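Local coordinates for protein prolyl 4-hydroxylase (Paramecium bursaria Chlorella virus 1, PDB 5C5T) that probably hydroxylates proline residues of collagen-like sequences, as a metal-dependent dioxygenase that uses 2-oxoglutarate as co-substrate, at residues A[101-104]-A[105-109]. Sequence-based numbering, arbitrary orientation.
Sequences IQKK and TREFL
Four successive i to i+4 backbone bonds, from the amides of Thr105, Arg106, Glu107 and Phe108 to the carbonyls of Ile101, Gln102, Lys103 and Lys104, show that 101-109 is regular alpha-helix; Arg106 N to Gln102 O, at 2.9 Å, is among the straighter. Ile101 O is gripped twice, because Thr105 OG1 also donates to it at 2.8 Å, arriving 42° above the carbonyl plane. The torsion responsible sets OG1 beside the backbone N of Thr105 (chi1 -62°), which turns the hydroxyl back along the helix and satisfies a polar side-chain atom at a buried position. The side chains of Thr105 and Ile101 run alongside each other on this face, with Ile101 CG2 4.0 Å from Thr105 OG1.

On the exposed face, Lys103 NZ forms a salt bridge with Glu107 OE2 at 2.9 Å, meeting the carboxylate from above its plane rather than within it. The lysine chain runs extended as far as CE and bends only at chi4 (-83°), which swings the ammonium toward the glutamate. Arg106, bent at chi3, folds its guanidinium back over Lys103: one face looks onto CA of that residue, and NH2 lies 3.4 Å from Lys103 CG. Lys103 NZ and Arg106 NH2 stand 5.6 Å apart, not in contact, and the nearby carboxylate would be expected to ease the proximity of the two cations.

Inward, Thr105 packs on Phe121 and Ile224, while Gln102 NE2 hydrogen-bonds to Gln222 OE1. Such division of faces characterises an amphipathic helix, here 96-109 lying against the six-stranded antiparallel sheet of the double-stranded beta-helix fold of 2-oxoglutarate oxygenases.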
loop_
_atom_site.group_PDB
_atom_site.type_symbol
_atom_site.label_atom_id
_atom_site.label_comp_id
_atom_site.label_asym_id
_atom_site.label_seq_id
_atom_site.Cartn_x
_atom_site.Cartn_y
_atom_site.Cartn_z
ATOM N N ILE A 101 -8.675 9.209 -1.038
ATOM C CA ILE A 101 -7.910 8.122 -0.395
ATOM C C ILE A 101 -7.688 8.445 1.065
ATOM O O ILE A 101 -7.960 7.618 1.935
ATOM C CB ILE A 101 -6.591 7.874 -1.110
ATOM C CG1 ILE A 101 -6.848 7.289 -2.530
ATOM C CG2 ILE A 101 -5.698 6.883 -0.299
ATOM C CD1 ILE A 101 -5.616 7.179 -3.428
ATOM N N GLN A 102 -7.242 9.663 1.346
ATOM C CA GLN A 102 -6.841 9.986 2.717
ATOM C C GLN A 102 -8.040 10.114 3.614
ATOM O O GLN A 102 -8.043 9.622 4.741
ATOM C CB GLN A 102 -6.019 11.261 2.714
ATOM C CG GLN A 102 -4.719 11.048 1.943
ATOM C CD GLN A 102 -3.747 12.158 2.127
ATOM O OE1 GLN A 102 -4.162 13.346 2.238
ATOM N NE2 GLN A 102 -2.435 11.809 2.185
ATOM N N LYS A 103 -9.095 10.709 3.093
ATOM C CA LYS A 103 -10.360 10.771 3.845
ATOM C C LYS A 103 -10.906 9.387 4.222
ATOM O O LYS A 103 -11.246 9.159 5.368
ATOM C CB LYS A 103 -11.415 11.536 3.050
ATOM C CG LYS A 103 -12.732 11.750 3.821
ATOM C CD LYS A 103 -13.732 12.532 2.994
ATOM C CE LYS A 103 -14.883 13.025 3.863
ATOM N NZ LYS A 103 -15.872 11.950 4.017
ATOM N N LYS A 104 -10.989 8.472 3.265
ATOM C CA LYS A 104 -11.487 7.143 3.560
ATOM C C LYS A 104 -10.543 6.349 4.431
ATOM O O LYS A 104 -10.996 5.476 5.188
ATOM C CB LYS A 104 -11.768 6.407 2.267
ATOM C CG LYS A 104 -12.843 7.051 1.489
ATOM C CD LYS A 104 -13.245 6.284 0.275
ATOM C CE LYS A 104 -13.832 4.974 0.677
ATOM N NZ LYS A 104 -14.631 4.410 -0.410
ATOM N N THR A 105 -9.242 6.626 4.324
ATOM C CA THR A 105 -8.276 5.920 5.170
ATOM C C THR A 105 -8.486 6.400 6.615
ATOM O O THR A 105 -8.508 5.612 7.542
ATOM C CB THR A 105 -6.817 6.148 4.707
ATOM O OG1 THR A 105 -6.669 5.619 3.381
ATOM C CG2 THR A 105 -5.816 5.507 5.622
ATOM N N ARG A 106 -8.647 7.695 6.799
ATOM C CA ARG A 106 -8.871 8.225 8.134
ATOM C C ARG A 106 -10.174 7.666 8.738
ATOM O O ARG A 106 -10.199 7.230 9.915
ATOM C CB ARG A 106 -8.847 9.766 8.032
ATOM C CG ARG A 106 -9.201 10.481 9.301
ATOM C CD ARG A 106 -9.012 11.965 9.084
ATOM N NE ARG A 106 -10.059 12.474 8.191
ATOM C CZ ARG A 106 -9.888 12.929 6.943
ATOM N NH1 ARG A 106 -8.687 12.972 6.354
ATOM N NH2 ARG A 106 -10.951 13.365 6.275
ATOM N N GLU A 107 -11.239 7.623 7.950
ATOM C CA GLU A 107 -12.501 7.075 8.441
ATOM C C GLU A 107 -12.358 5.597 8.833
ATOM O O GLU A 107 -12.963 5.148 9.795
ATOM C CB GLU A 107 -13.582 7.250 7.392
ATOM C CG GLU A 107 -13.903 8.711 7.165
ATOM C CD GLU A 107 -14.928 8.934 6.068
ATOM O OE1 GLU A 107 -15.046 8.061 5.182
ATOM O OE2 GLU A 107 -15.612 9.980 6.111
ATOM N N PHE A 108 -11.575 4.864 8.051
ATOM C CA PHE A 108 -11.247 3.452 8.380
ATOM C C PHE A 108 -10.482 3.323 9.696
ATOM O O PHE A 108 -10.771 2.455 10.523
ATOM C CB PHE A 108 -10.425 2.812 7.228
ATOM C CG PHE A 108 -9.983 1.395 7.515
ATOM C CD1 PHE A 108 -10.864 0.335 7.347
ATOM C CD2 PHE A 108 -8.694 1.135 7.970
ATOM C CE1 PHE A 108 -10.463 -0.964 7.628
ATOM C CE2 PHE A 108 -8.275 -0.160 8.260
ATOM C CZ PHE A 108 -9.164 -1.210 8.095
ATOM N N LEU A 109 -9.460 4.146 9.859
ATOM C CA LEU A 109 -8.637 4.085 11.067
ATOM C C LEU A 109 -9.474 4.528 12.280
ATOM O O LEU A 109 -9.198 4.110 13.398
ATOM C CB LEU A 109 -7.369 4.931 10.947
ATOM C CG LEU A 109 -6.332 4.356 10.001
ATOM C CD1 LEU A 109 -5.290 5.395 9.636
ATOM C CD2 LEU A 109 -5.711 3.092 10.587
#